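Local coordinates for putative exported protein (Bacteroides fragilis, PDB 4RAA) that is of unknown function but adopts a six-bladed beta-propeller fold of the YWTD superfamily, at residues A[190-195]-A[259-264]; A[11-16]-A[286-291]; A[303-308]-A[317-322]; A[30-35]-A[353-358]. One frame throughout, in Å; residues are numbered along the deposited sequence.

Contact 1: A[190-195]-A[259-264]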
loop_
_atom_site.group_PDB
_atom_site.type_symbol
_atom_site.label_atom_id
_atom_site.label_comp_id
_atom_site.label_asym_id
_atom_site.label_seq_id
_atom_site.Cartn_x
_atom_site.Cartn_y
_atom_site.Cartn_z
ATOM N N TYR A 190 -12.188 -18.748 8.293
ATOM C CA TYR A 190 -11.122 -19.714 8.610
ATOM C C TYR A 190 -10.795 -20.663 7.453
ATOM O O TYR A 190 -11.536 -20.742 6.454
ATOM C CB TYR A 190 -11.462 -20.506 9.889
ATOM C CG TYR A 190 -12.691 -21.395 9.823
ATOM C CD1 TYR A 190 -12.630 -22.650 9.212
ATOM C CD2 TYR A 190 -13.911 -21.009 10.418
ATOM C CE1 TYR A 190 -13.737 -23.483 9.148
ATOM C CE2 TYR A 190 -15.032 -21.847 10.365
ATOM C CZ TYR A 190 -14.930 -23.088 9.726
ATOM O OH TYR A 190 -15.988 -23.955 9.638
ATOM N N LYS A 191 -9.678 -21.378 7.624
ATOM C CA LYS A 191 -9.191 -22.367 6.671
ATOM C C LYS A 191 -9.258 -23.798 7.221
ATOM O O LYS A 191 -9.226 -24.018 8.443
ATOM C CB LYS A 191 -7.746 -22.062 6.230
ATOM C CG LYS A 191 -7.603 -20.912 5.232
ATOM C CD LYS A 191 -6.264 -20.912 4.483
ATOM C CE LYS A 191 -5.068 -20.651 5.395
ATOM N NZ LYS A 191 -3.791 -20.589 4.632
ATOM N N VAL A 192 -9.418 -24.743 6.290
ATOM C CA VAL A 192 -9.369 -26.191 6.531
ATOM C C VAL A 192 -8.682 -26.693 5.264
ATOM O O VAL A 192 -9.315 -26.797 4.196
ATOM C CB VAL A 192 -10.754 -26.846 6.736
ATOM C CG1 VAL A 192 -10.623 -28.363 6.874
ATOM C CG2 VAL A 192 -11.456 -26.252 7.960
ATOM N N GLY A 193 -7.378 -26.948 5.386
ATOM C CA GLY A 193 -6.539 -27.285 4.249
ATOM C C GLY A 193 -6.400 -25.985 3.478
ATOM O O GLY A 193 -6.141 -24.924 4.077
ATOM N N THR A 194 -6.645 -26.066 2.172
ATOM C CA THR A 194 -6.582 -24.919 1.246
ATOM C C THR A 194 -7.884 -24.087 1.172
ATOM O O THR A 194 -7.842 -22.891 0.859
ATOM C CB THR A 194 -6.218 -25.405 -0.183
ATOM O OG1 THR A 194 -7.196 -26.349 -0.654
ATOM C CG2 THR A 194 -4.832 -26.075 -0.185
ATOM N N ASN A 195 -9.026 -24.727 1.449
ATOM C CA ASN A 195 -10.342 -24.077 1.391
ATOM C C ASN A 195 -10.591 -23.091 2.529
ATOM O O ASN A 195 -10.217 -23.338 3.683
ATOM C CB ASN A 195 -11.474 -25.112 1.374
ATOM C CG ASN A 195 -11.510 -25.917 0.094
ATOM O OD1 ASN A 195 -11.398 -27.138 0.125
ATOM N ND2 ASN A 195 -11.643 -25.235 -1.051
ATOM N N VAL A 259 -17.461 -20.789 15.567
ATOM C CA VAL A 259 -17.143 -22.126 15.052
ATOM C C VAL A 259 -15.645 -22.244 14.765
ATOM O O VAL A 259 -15.027 -21.318 14.195
ATOM C CB VAL A 259 -17.896 -22.465 13.729
ATOM C CG1 VAL A 259 -17.569 -23.889 13.259
ATOM C CG2 VAL A 259 -19.407 -22.292 13.882
ATOM N N GLU A 260 -15.099 -23.379 15.205
ATOM C CA GLU A 260 -13.710 -23.746 14.915
ATOM C C GLU A 260 -13.767 -25.157 14.335
ATOM O O GLU A 260 -14.420 -26.051 14.874
ATOM C CB GLU A 260 -12.787 -23.639 16.130
ATOM C CG GLU A 260 -11.331 -24.027 15.834
ATOM C CD GLU A 260 -10.758 -23.410 14.549
ATOM O OE1 GLU A 260 -11.057 -22.233 14.229
ATOM O OE2 GLU A 260 -9.977 -24.108 13.862
ATOM N N GLU A 261 -13.106 -25.339 13.197
ATOM C CA GLU A 261 -13.120 -26.620 12.492
ATOM C C GLU A 261 -11.698 -27.149 12.284
ATOM O O GLU A 261 -10.761 -26.363 12.138
ATOM C CB GLU A 261 -13.852 -26.448 11.148
ATOM C CG GLU A 261 -14.353 -27.762 10.548
ATOM C CD GLU A 261 -15.101 -27.621 9.225
ATOM O OE1 GLU A 261 -15.618 -26.537 8.871
ATOM O OE2 GLU A 261 -15.197 -28.644 8.521
ATOM N N THR A 262 -11.554 -28.477 12.333
ATOM C CA THR A 262 -10.287 -29.186 12.057
ATOM C C THR A 262 -10.621 -30.301 11.050
ATOM O O THR A 262 -11.742 -30.339 10.542
ATOM C CB THR A 262 -9.628 -29.767 13.340
ATOM O OG1 THR A 262 -10.406 -30.850 13.860
ATOM C CG2 THR A 262 -9.452 -28.698 14.413
ATOM N N GLU A 263 -9.659 -31.178 10.751
ATOM C CA GLU A 263 -9.887 -32.322 9.845
ATOM C C GLU A 263 -10.783 -33.391 10.457
ATOM O O GLU A 263 -11.530 -34.034 9.733
ATOM C CB GLU A 263 -8.562 -32.994 9.426
ATOM C CG GLU A 263 -7.600 -32.116 8.625
ATOM C CD GLU A 263 -8.126 -31.680 7.254
ATOM O OE1 GLU A 263 -9.060 -32.311 6.705
ATOM O OE2 GLU A 263 -7.581 -30.695 6.705
ATOM N N ARG A 264 -10.705 -33.563 11.777
ATOM C CA ARG A 264 -11.426 -34.624 12.499
ATOM C C ARG A 264 -12.707 -34.205 13.235
ATOM O O ARG A 264 -13.619 -35.030 13.378
ATOM C CB ARG A 264 -10.473 -35.320 13.496
ATOM C CG ARG A 264 -9.936 -34.454 14.636
ATOM C CD ARG A 264 -9.147 -35.273 15.642
ATOM N NE ARG A 264 -7.857 -35.741 15.131
ATOM C CZ ARG A 264 -7.004 -36.527 15.795
ATOM N NH1 ARG A 264 -7.276 -36.977 17.028
ATOM N NH2 ARG A 264 -5.855 -36.879 15.220
#
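A side-chain seam between the edge strands of two successive blades, 189-192 and 254-261, brings Y190 and V192 against V259, E261 and E263. The axes run roughly parallel (26°) but 7.9 Å apart, too far for backbone pairing, and side chains make the join. Its polar part is a hydrogen bond from Y190 OH to E261 OE1 (2.7 Å), which arrives in the plane of the tyrosine ring and uses the anti lone pair of the carboxylate, away from OE2. Ring and carboxylate planes stand 75° apart. In E261 the chain runs extended beyond CG, with CG anti to the backbone N (chi1 -160°), and the carboxylate thus reaches the phenol. The other oxygen, OE2, takes H218 NE2 and a salt bridge from K283, so the buried carboxylate is shared by three groups. Adjacent blades of a propeller pack sheet on sheet; 189-192 and 254-261 are the inner edge strands of theirs, consistent with the axis-near end of the seam. Carbon contacts surround the bond: E261 CB lies 3.6 Å from Y190 CE1 and V192 CG2 4.0 Å from E261 CB, while V259 CG1 flanks the phenol oxygen. Beyond V192 the chain reverses in a type II' turn ending at N195, with G193 at positive phi. E263, bent at chi2, runs alongside V192 in the opposite direction, with OE2 3.8 Å from V192 CG1.

Contact 2: A[11-16]-A[286-291]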
loop_
_atom_site.group_PDB
_atom_site.type_symbol
_atom_site.label_atom_id
_atom_site.label_comp_id
_atom_site.label_asym_id
_atom_site.label_seq_id
_atom_site.Cartn_x
_atom_site.Cartn_y
_atom_site.Cartn_z
ATOM N N ILE A 11 -26.362 -30.710 11.014
ATOM C CA ILE A 11 -25.637 -31.152 12.206
ATOM C C ILE A 11 -26.580 -30.761 13.345
ATOM O O ILE A 11 -26.593 -29.608 13.774
ATOM C CB ILE A 11 -24.247 -30.497 12.316
ATOM C CG1 ILE A 11 -23.368 -30.973 11.156
ATOM C CG2 ILE A 11 -23.577 -30.840 13.655
ATOM C CD1 ILE A 11 -21.997 -30.331 11.088
ATOM N N SER A 12 -27.388 -31.720 13.795
ATOM C CA SER A 12 -28.393 -31.490 14.833
ATOM C C SER A 12 -27.778 -31.674 16.193
ATOM O O SER A 12 -27.188 -32.714 16.446
ATOM C CB SER A 12 -29.556 -32.474 14.690
ATOM O OG SER A 12 -30.146 -32.374 13.408
ATOM N N PHE A 13 -27.927 -30.669 17.055
ATOM C CA PHE A 13 -27.457 -30.709 18.435
ATOM C C PHE A 13 -28.665 -30.824 19.367
ATOM O O PHE A 13 -29.537 -29.963 19.343
ATOM C CB PHE A 13 -26.689 -29.439 18.777
ATOM C CG PHE A 13 -25.386 -29.307 18.060
ATOM C CD1 PHE A 13 -24.274 -30.025 18.489
ATOM C CD2 PHE A 13 -25.250 -28.461 16.969
ATOM C CE1 PHE A 13 -23.054 -29.919 17.833
ATOM C CE2 PHE A 13 -24.029 -28.343 16.317
ATOM C CZ PHE A 13 -22.931 -29.074 16.746
ATOM N N LYS A 14 -28.721 -31.879 20.176
ATOM C CA LYS A 14 -29.807 -32.052 21.155
ATOM C C LYS A 14 -29.337 -31.261 22.378
ATOM O O LYS A 14 -28.134 -31.014 22.506
ATOM C CB LYS A 14 -30.085 -33.537 21.439
ATOM C CG LYS A 14 -30.247 -34.359 20.158
ATOM C CD LYS A 14 -30.839 -35.747 20.355
ATOM C CE LYS A 14 -32.353 -35.792 20.163
ATOM N NZ LYS A 14 -33.108 -34.949 21.126
ATOM N N GLU A 15 -30.264 -30.826 23.241
ATOM C CA GLU A 15 -29.912 -29.979 24.408
ATOM C C GLU A 15 -28.898 -30.635 25.313
ATOM O O GLU A 15 -27.791 -30.145 25.441
ATOM C CB GLU A 15 -31.129 -29.572 25.258
ATOM C CG GLU A 15 -32.051 -28.540 24.621
ATOM C CD GLU A 15 -33.138 -28.031 25.563
ATOM O OE1 GLU A 15 -32.849 -27.793 26.758
ATOM O OE2 GLU A 15 -34.283 -27.834 25.096
ATOM N N HIS A 16 -29.286 -31.763 25.900
ATOM C CA HIS A 16 -28.451 -32.493 26.846
ATOM C C HIS A 16 -27.800 -33.706 26.192
ATOM O O HIS A 16 -28.183 -34.133 25.108
ATOM C CB HIS A 16 -29.287 -32.954 28.058
ATOM C CG HIS A 16 -30.070 -31.853 28.716
ATOM N ND1 HIS A 16 -29.472 -30.823 29.413
ATOM C CD2 HIS A 16 -31.405 -31.637 28.800
ATOM C CE1 HIS A 16 -30.403 -30.012 29.885
ATOM N NE2 HIS A 16 -31.585 -30.485 29.530
ATOM N N ASP A 286 -19.990 -39.183 12.931
ATOM C CA ASP A 286 -21.188 -38.367 12.618
ATOM C C ASP A 286 -22.080 -38.228 13.876
ATOM O O ASP A 286 -23.301 -38.400 13.818
ATOM C CB ASP A 286 -21.959 -38.916 11.392
ATOM C CG ASP A 286 -23.116 -38.022 10.956
ATOM O OD1 ASP A 286 -22.981 -36.789 10.964
ATOM O OD2 ASP A 286 -24.179 -38.566 10.609
ATOM N N ARG A 287 -21.462 -37.901 15.008
ATOM C CA ARG A 287 -22.185 -37.769 16.275
ATOM C C ARG A 287 -21.954 -36.432 16.954
ATOM O O ARG A 287 -20.824 -35.954 16.983
ATOM C CB ARG A 287 -21.796 -38.909 17.209
ATOM C CG ARG A 287 -22.385 -40.253 16.769
ATOM C CD ARG A 287 -22.306 -41.339 17.837
ATOM N NE ARG A 287 -22.787 -40.879 19.151
ATOM C CZ ARG A 287 -22.977 -41.652 20.221
ATOM N NH1 ARG A 287 -22.831 -42.980 20.169
ATOM N NH2 ARG A 287 -23.379 -41.088 21.354
ATOM N N THR A 288 -23.033 -35.845 17.490
ATOM C CA THR A 288 -22.981 -34.571 18.222
ATOM C C THR A 288 -23.115 -34.778 19.726
ATOM O O THR A 288 -23.736 -35.735 20.153
ATOM C CB THR A 288 -24.099 -33.607 17.799
ATOM O OG1 THR A 288 -25.371 -34.221 18.034
ATOM C CG2 THR A 288 -23.941 -33.213 16.326
ATOM N N TYR A 289 -22.514 -33.870 20.494
ATOM C CA TYR A 289 -22.554 -33.872 21.963
ATOM C C TYR A 289 -22.615 -32.418 22.413
ATOM O O TYR A 289 -21.725 -31.651 22.066
ATOM C CB TYR A 289 -21.301 -34.521 22.566
ATOM C CG TYR A 289 -20.986 -35.911 22.073
ATOM C CD1 TYR A 289 -20.212 -36.101 20.921
ATOM C CD2 TYR A 289 -21.434 -37.044 22.764
ATOM C CE1 TYR A 289 -19.906 -37.378 20.464
ATOM C CE2 TYR A 289 -21.141 -38.333 22.309
ATOM C CZ TYR A 289 -20.372 -38.497 21.160
ATOM O OH TYR A 289 -20.081 -39.762 20.692
ATOM N N ASN A 290 -23.640 -32.051 23.187
ATOM C CA ASN A 290 -23.846 -30.674 23.644
ATOM C C ASN A 290 -23.732 -30.567 25.158
ATOM O O ASN A 290 -24.316 -31.371 25.874
ATOM C CB ASN A 290 -25.227 -30.200 23.202
ATOM C CG ASN A 290 -25.391 -28.697 23.305
ATOM O OD1 ASN A 290 -24.674 -27.944 22.655
ATOM N ND2 ASN A 290 -26.349 -28.255 24.093
ATOM N N TYR A 291 -23.005 -29.554 25.630
ATOM C CA TYR A 291 -22.738 -29.340 27.062
ATOM C C TYR A 291 -22.810 -27.877 27.459
ATOM O O TYR A 291 -22.278 -27.042 26.727
ATOM C CB TYR A 291 -21.298 -29.764 27.398
ATOM C CG TYR A 291 -20.935 -31.201 27.095
ATOM C CD1 TYR A 291 -20.513 -31.574 25.811
ATOM C CD2 TYR A 291 -20.966 -32.188 28.102
ATOM C CE1 TYR A 291 -20.163 -32.888 25.521
ATOM C CE2 TYR A 291 -20.604 -33.504 27.825
ATOM C CZ TYR A 291 -20.211 -33.851 26.526
ATOM O OH TYR A 291 -19.854 -35.135 26.211
#
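T288 and N290, on the edge strand of one propeller blade, reach across to the chain 11-16, whose strand 10-13 forms the outer edge of the preceding blade. T288 OG1 gives its proton to S12 O (2.8 Å), lying in the carbonyl plane. Its methyl carbon CG2 sits 3.6 Å from I11 CG2 and also makes an off-centre CH-pi contact with the F13 ring, 4.2 Å from CG2 to the centroid and 30° off the ring normal. One threonine therefore serves both a backbone carbonyl and an apolar patch. N290 swings CG anti to its backbone N (chi1 -165°), and ND2 donates to E15 O over 2.7 Å, nearly straight at 175°, the acceptor lying in the amide plane and offering a lone pair. In the next shell, F13 stacks on F222, and I11 and F13 pair through their backbones with strand 213-222. D286 and R287 both face D282 in a G1 beta bulge at the start of the T288 strand. N290 OD1 is hydrogen-bonded to Y270 OH, which holds the amide's rotation.

Contact 3: A[303-308]-A[317-322]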
loop_
_atom_site.group_PDB
_atom_site.type_symbol
_atom_site.label_atom_id
_atom_site.label_comp_id
_atom_site.label_asym_id
_atom_site.label_seq_id
_atom_site.Cartn_x
_atom_site.Cartn_y
_atom_site.Cartn_z
ATOM N N GLY A 303 -11.410 -26.294 35.969
ATOM C CA GLY A 303 -11.887 -25.114 36.710
ATOM C C GLY A 303 -12.755 -24.078 36.014
ATOM O O GLY A 303 -13.952 -23.997 36.293
ATOM N N GLU A 304 -12.121 -23.252 35.171
ATOM C CA GLU A 304 -12.756 -22.181 34.372
ATOM C C GLU A 304 -12.382 -22.313 32.920
ATOM O O GLU A 304 -11.224 -22.558 32.606
ATOM C CB GLU A 304 -12.264 -20.785 34.749
ATOM C CG GLU A 304 -13.000 -20.064 35.860
ATOM C CD GLU A 304 -12.534 -18.611 35.999
ATOM O OE1 GLU A 304 -11.485 -18.220 35.410
ATOM O OE2 GLU A 304 -13.211 -17.847 36.719
ATOM N N LEU A 305 -13.347 -22.068 32.045
ATOM C CA LEU A 305 -13.131 -22.090 30.601
ATOM C C LEU A 305 -13.979 -20.925 30.072
ATOM O O LEU A 305 -15.123 -21.097 29.665
ATOM C CB LEU A 305 -13.501 -23.470 30.049
ATOM C CG LEU A 305 -12.723 -23.902 28.809
ATOM C CD1 LEU A 305 -13.031 -25.358 28.513
ATOM C CD2 LEU A 305 -13.021 -23.019 27.607
ATOM N N ASN A 306 -13.414 -19.721 30.174
ATOM C CA ASN A 306 -14.110 -18.475 29.788
ATOM C C ASN A 306 -14.354 -18.334 28.292
ATOM O O ASN A 306 -15.401 -17.827 27.888
ATOM C CB ASN A 306 -13.372 -17.231 30.324
ATOM C CG ASN A 306 -13.372 -17.149 31.850
ATOM O OD1 ASN A 306 -14.111 -17.857 32.542
ATOM N ND2 ASN A 306 -12.544 -16.257 32.383
ATOM N N TYR A 307 -13.398 -18.785 27.487
ATOM C CA TYR A 307 -13.507 -18.696 26.035
ATOM C C TYR A 307 -12.508 -19.593 25.307
ATOM O O TYR A 307 -11.464 -19.965 25.856
ATOM C CB TYR A 307 -13.289 -17.238 25.574
ATOM C CG TYR A 307 -11.906 -16.680 25.883
ATOM C CD1 TYR A 307 -11.572 -16.231 27.179
ATOM C CD2 TYR A 307 -10.931 -16.586 24.881
ATOM C CE1 TYR A 307 -10.301 -15.723 27.457
ATOM C CE2 TYR A 307 -9.662 -16.076 25.146
ATOM C CZ TYR A 307 -9.344 -15.642 26.428
ATOM O OH TYR A 307 -8.078 -15.141 26.676
ATOM N N PHE A 308 -12.854 -19.920 24.067
ATOM C CA PHE A 308 -11.976 -20.659 23.167
ATOM C C PHE A 308 -11.296 -19.644 22.256
ATOM O O PHE A 308 -11.969 -18.776 21.684
ATOM C CB PHE A 308 -12.741 -21.715 22.342
ATOM C CG PHE A 308 -12.777 -23.067 22.990
ATOM C CD1 PHE A 308 -13.794 -23.414 23.878
ATOM C CD2 PHE A 308 -11.764 -23.995 22.734
ATOM C CE1 PHE A 308 -13.812 -24.669 24.486
ATOM C CE2 PHE A 308 -11.776 -25.249 23.331
ATOM C CZ PHE A 308 -12.799 -25.587 24.214
ATOM N N HIS A 317 -7.974 -27.757 19.594
ATOM C CA HIS A 317 -8.654 -26.492 19.906
ATOM C C HIS A 317 -7.923 -25.897 21.103
ATOM O O HIS A 317 -7.516 -26.649 21.990
ATOM C CB HIS A 317 -10.127 -26.730 20.229
ATOM C CG HIS A 317 -10.901 -27.273 19.076
ATOM N ND1 HIS A 317 -11.832 -26.527 18.391
ATOM C CD2 HIS A 317 -10.837 -28.470 18.445
ATOM C CE1 HIS A 317 -12.329 -27.252 17.405
ATOM N NE2 HIS A 317 -11.743 -28.432 17.413
ATOM N N VAL A 318 -7.757 -24.570 21.119
ATOM C CA VAL A 318 -6.997 -23.861 22.156
ATOM C C VAL A 318 -7.932 -23.078 23.066
ATOM O O VAL A 318 -8.844 -22.417 22.583
ATOM C CB VAL A 318 -5.966 -22.884 21.535
ATOM C CG1 VAL A 318 -5.156 -22.162 22.624
ATOM C CG2 VAL A 318 -5.039 -23.629 20.579
ATOM N N ALA A 319 -7.676 -23.136 24.374
ATOM C CA ALA A 319 -8.447 -22.385 25.374
ATOM C C ALA A 319 -7.501 -21.924 26.488
ATOM O O ALA A 319 -7.012 -22.761 27.231
ATOM C CB ALA A 319 -9.551 -23.252 25.946
ATOM N N PRO A 320 -7.228 -20.603 26.601
ATOM C CA PRO A 320 -6.319 -20.141 27.650
ATOM C C PRO A 320 -7.015 -20.149 29.005
ATOM O O PRO A 320 -8.193 -19.786 29.093
ATOM C CB PRO A 320 -5.968 -18.727 27.207
ATOM C CG PRO A 320 -7.189 -18.266 26.514
ATOM C CD PRO A 320 -7.760 -19.472 25.822
ATOM N N LEU A 321 -6.276 -20.572 30.032
ATOM C CA LEU A 321 -6.763 -20.702 31.398
ATOM C C LEU A 321 -5.996 -19.736 32.308
ATOM O O LEU A 321 -4.767 -19.674 32.236
ATOM C CB LEU A 321 -6.549 -22.142 31.858
ATOM C CG LEU A 321 -7.116 -23.267 30.970
ATOM C CD1 LEU A 321 -6.615 -24.624 31.445
ATOM C CD2 LEU A 321 -8.635 -23.270 30.943
ATOM N N ASP A 322 -6.718 -19.005 33.164
ATOM C CA ASP A 322 -6.133 -17.988 34.043
ATOM C C ASP A 322 -5.492 -18.683 35.241
ATOM O O ASP A 322 -6.184 -19.368 35.995
ATOM C CB ASP A 322 -7.205 -16.998 34.514
ATOM C CG ASP A 322 -6.634 -15.861 35.346
ATOM O OD1 ASP A 322 -5.812 -15.091 34.805
ATOM O OD2 ASP A 322 -7.019 -15.723 36.527
#
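E304 begins the contact with its backbone: its O lies beside L321 CD2, while its carboxylate turns to a weak hydrogen bond between OE1 and S325 OG. L305 comes next; with CG roughly anti to the backbone N (chi1 -150°), the extended chain brings CD2 to A319 CB at 3.9 Å. The backbone O of N306 is hydrogen-bonded to K276 NZ, and the main packing resumes at Y307. Here chi1 of 63° sets CG between the backbone N and the carbonyl carbon, and the ring crosses P320 at about a right angle, with CG of the proline 3.4 Å from Y307 CZ. The phenol oxygen is hydrogen-bonded to V43 N, which fixes the outer end of the ring. F308 closes the run by lying over A319: the methyl CB stands 4.1 Å from the F308 ring centroid, 19° off the normal, a CH-pi contact over one face displaced toward the rim. F308 CE2 also touches H317 CB at 3.8 Å. No hydrogen bond joins the two segments themselves, whose contact is mostly apolar; just beyond, S309 pairs with V318 through the backbone. The loop follows helix 293-299 and lies along strand 316-321, which in its sheet stands between 312-313 and 354-360; F308 also rests on V358 there, and D322 caps the helix that starts at 323.

Contact 4: A[30-35]-A[353-358]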
loop_
_atom_site.group_PDB
_atom_site.type_symbol
_atom_site.label_atom_id
_atom_site.label_comp_id
_atom_site.label_asym_id
_atom_site.label_seq_id
_atom_site.Cartn_x
_atom_site.Cartn_y
_atom_site.Cartn_z
ATOM N N LEU A 30 0.012 -26.766 27.937
ATOM C CA LEU A 30 1.270 -26.087 27.639
ATOM C C LEU A 30 1.334 -24.792 28.421
ATOM O O LEU A 30 0.388 -24.001 28.384
ATOM C CB LEU A 30 1.362 -25.764 26.154
ATOM C CG LEU A 30 2.659 -25.149 25.619
ATOM C CD1 LEU A 30 3.860 -26.047 25.902
ATOM C CD2 LEU A 30 2.515 -24.886 24.127
ATOM N N LYS A 31 2.463 -24.575 29.088
ATOM C CA LYS A 31 2.707 -23.385 29.875
ATOM C C LYS A 31 3.451 -22.350 29.016
ATOM O O LYS A 31 4.508 -22.655 28.458
ATOM C CB LYS A 31 3.548 -23.784 31.082
ATOM C CG LYS A 31 3.660 -22.704 32.105
ATOM C CD LYS A 31 4.375 -23.146 33.358
ATOM C CE LYS A 31 4.747 -21.921 34.167
ATOM N NZ LYS A 31 3.601 -20.997 34.415
ATOM N N LEU A 32 2.884 -21.151 28.881
ATOM C CA LEU A 32 3.553 -20.059 28.164
ATOM C C LEU A 32 4.564 -19.393 29.100
ATOM O O LEU A 32 4.263 -19.133 30.271
ATOM C CB LEU A 32 2.558 -19.011 27.669
ATOM C CG LEU A 32 1.605 -19.439 26.552
ATOM C CD1 LEU A 32 0.527 -18.386 26.348
ATOM C CD2 LEU A 32 2.354 -19.684 25.256
ATOM N N GLN A 33 5.759 -19.120 28.575
ATOM C CA GLN A 33 6.845 -18.472 29.336
ATOM C C GLN A 33 6.418 -17.046 29.698
ATOM O O GLN A 33 5.769 -16.371 28.893
ATOM C CB GLN A 33 8.132 -18.451 28.497
ATOM C CG GLN A 33 9.392 -17.976 29.213
ATOM C CD GLN A 33 10.596 -17.821 28.286
ATOM O OE1 GLN A 33 10.496 -17.932 27.063
ATOM N NE2 GLN A 33 11.748 -17.537 28.877
ATOM N N THR A 34 6.785 -16.598 30.896
ATOM C CA THR A 34 6.390 -15.276 31.384
ATOM C C THR A 34 7.579 -14.351 31.680
ATOM O O THR A 34 8.169 -14.405 32.757
ATOM C CB THR A 34 5.486 -15.413 32.622
ATOM O OG1 THR A 34 4.437 -16.354 32.344
ATOM C CG2 THR A 34 4.900 -14.034 33.026
ATOM N N LYS A 35 7.924 -13.524 30.693
ATOM C CA LYS A 35 8.950 -12.488 30.810
ATOM C C LYS A 35 8.263 -11.128 30.672
ATOM O O LYS A 35 7.136 -11.044 30.150
ATOM C CB LYS A 35 10.015 -12.631 29.714
ATOM C CG LYS A 35 10.925 -13.841 29.859
ATOM C CD LYS A 35 12.163 -13.760 28.972
ATOM C CE LYS A 35 11.828 -13.823 27.491
ATOM N NZ LYS A 35 13.044 -13.795 26.630
ATOM N N SER A 353 -1.244 -17.258 30.752
ATOM C CA SER A 353 -2.200 -18.356 30.616
ATOM C C SER A 353 -1.567 -19.721 30.301
ATOM O O SER A 353 -0.591 -19.806 29.538
ATOM C CB SER A 353 -3.228 -18.040 29.512
ATOM O OG SER A 353 -3.971 -16.877 29.818
ATOM N N ILE A 354 -2.105 -20.763 30.941
ATOM C CA ILE A 354 -1.769 -22.150 30.606
ATOM C C ILE A 354 -2.788 -22.515 29.520
ATOM O O ILE A 354 -4.003 -22.471 29.769
ATOM C CB ILE A 354 -1.902 -23.131 31.797
ATOM C CG1 ILE A 354 -0.907 -22.747 32.906
ATOM C CG2 ILE A 354 -1.698 -24.578 31.313
ATOM C CD1 ILE A 354 -0.978 -23.595 34.162
ATOM N N LEU A 355 -2.296 -22.874 28.335
ATOM C CA LEU A 355 -3.176 -23.255 27.219
ATOM C C LEU A 355 -3.644 -24.698 27.352
ATOM O O LEU A 355 -2.868 -25.577 27.719
ATOM C CB LEU A 355 -2.482 -23.097 25.860
ATOM C CG LEU A 355 -1.903 -21.726 25.535
ATOM C CD1 LEU A 355 -1.321 -21.748 24.131
ATOM C CD2 LEU A 355 -2.946 -20.622 25.680
ATOM N N LEU A 356 -4.925 -24.899 27.061
ATOM C CA LEU A 356 -5.562 -26.201 26.997
ATOM C C LEU A 356 -5.660 -26.534 25.515
ATOM O O LEU A 356 -6.272 -25.783 24.751
ATOM C CB LEU A 356 -6.972 -26.168 27.608
ATOM C CG LEU A 356 -7.950 -27.310 27.292
ATOM C CD1 LEU A 356 -7.368 -28.690 27.565
ATOM C CD2 LEU A 356 -9.239 -27.108 28.070
ATOM N N PHE A 357 -5.039 -27.643 25.128
ATOM C CA PHE A 357 -5.144 -28.195 23.785
ATOM C C PHE A 357 -6.096 -29.377 23.932
ATOM O O PHE A 357 -5.808 -30.295 24.714
ATOM C CB PHE A 357 -3.786 -28.623 23.254
ATOM C CG PHE A 357 -2.886 -27.469 22.934
ATOM C CD1 PHE A 357 -2.101 -26.892 23.925
ATOM C CD2 PHE A 357 -2.825 -26.943 21.644
ATOM C CE1 PHE A 357 -1.269 -25.817 23.633
ATOM C CE2 PHE A 357 -1.988 -25.872 21.354
ATOM C CZ PHE A 357 -1.212 -25.308 22.346
ATOM N N VAL A 358 -7.220 -29.339 23.207
ATOM C CA VAL A 358 -8.269 -30.373 23.280
ATOM C C VAL A 358 -8.880 -30.681 21.913
ATOM O O VAL A 358 -9.058 -29.786 21.097
ATOM C CB VAL A 358 -9.379 -29.952 24.290
ATOM C CG1 VAL A 358 -10.022 -28.618 23.918
ATOM C CG2 VAL A 358 -10.443 -31.031 24.446
#
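L355 N donates to L30 O over 2.9 Å, with the N-H bent to 145° at the hydrogen. The return bond, L30 N to L355 O, is 3.1 Å long, so L30 and L355 form an antiparallel hydrogen-bonded pair. Strand 25-31 near the amino terminus thereby joins strand 354-360 near the carboxyl terminus, the 'Velcro' closure common in beta-propellers, in which N- and C-terminal strands complete one blade. On the face of L30 and L355 lies F357 as well, with L30 CB at the edge of its ring, 3.6 Å from CE1 and near the ring plane. CG of L30 is anti to the backbone N (chi1 -175°), and CD2 beyond it comes within 3.9 Å of the same F357 CE1. L32 points toward the partner strand, with CD1 4.2 Å from L355 CD2 and 3.7 Å from S353 O. On the opposite face, K31 NZ forms a salt bridge with D351, and I354 packs against L340 and L344 of helix 338-345. Strand 354-360 is thus flanked by strand 25-31 along one edge and strand 316-321 along the other, with this helix over the I354 face.

Contacts 1 and 2 bridge the same two successive blades, contact 1 about 12 Å from the chain centre and contact 2 about 21 Å out. At contact 1 a buried carboxylate takes a phenol hydroxyl; at the more exposed contact 2, side chains of one strand bond to backbone carbonyls of the other segment. Contacts 3 and 4 are buried and share the last blade, their centres 10 Å apart, joined by neighbouring strands 316-321 and 354-360. Contact 4 rests on backbone pairing between the chain ends, whereas contact 3 is apolar loop packing without hydrogen bonds. H317 links the groups: it packs on E260 and T262 of contact 1, and its backbone N probably hydrogen-bonds V358 O of contact 4.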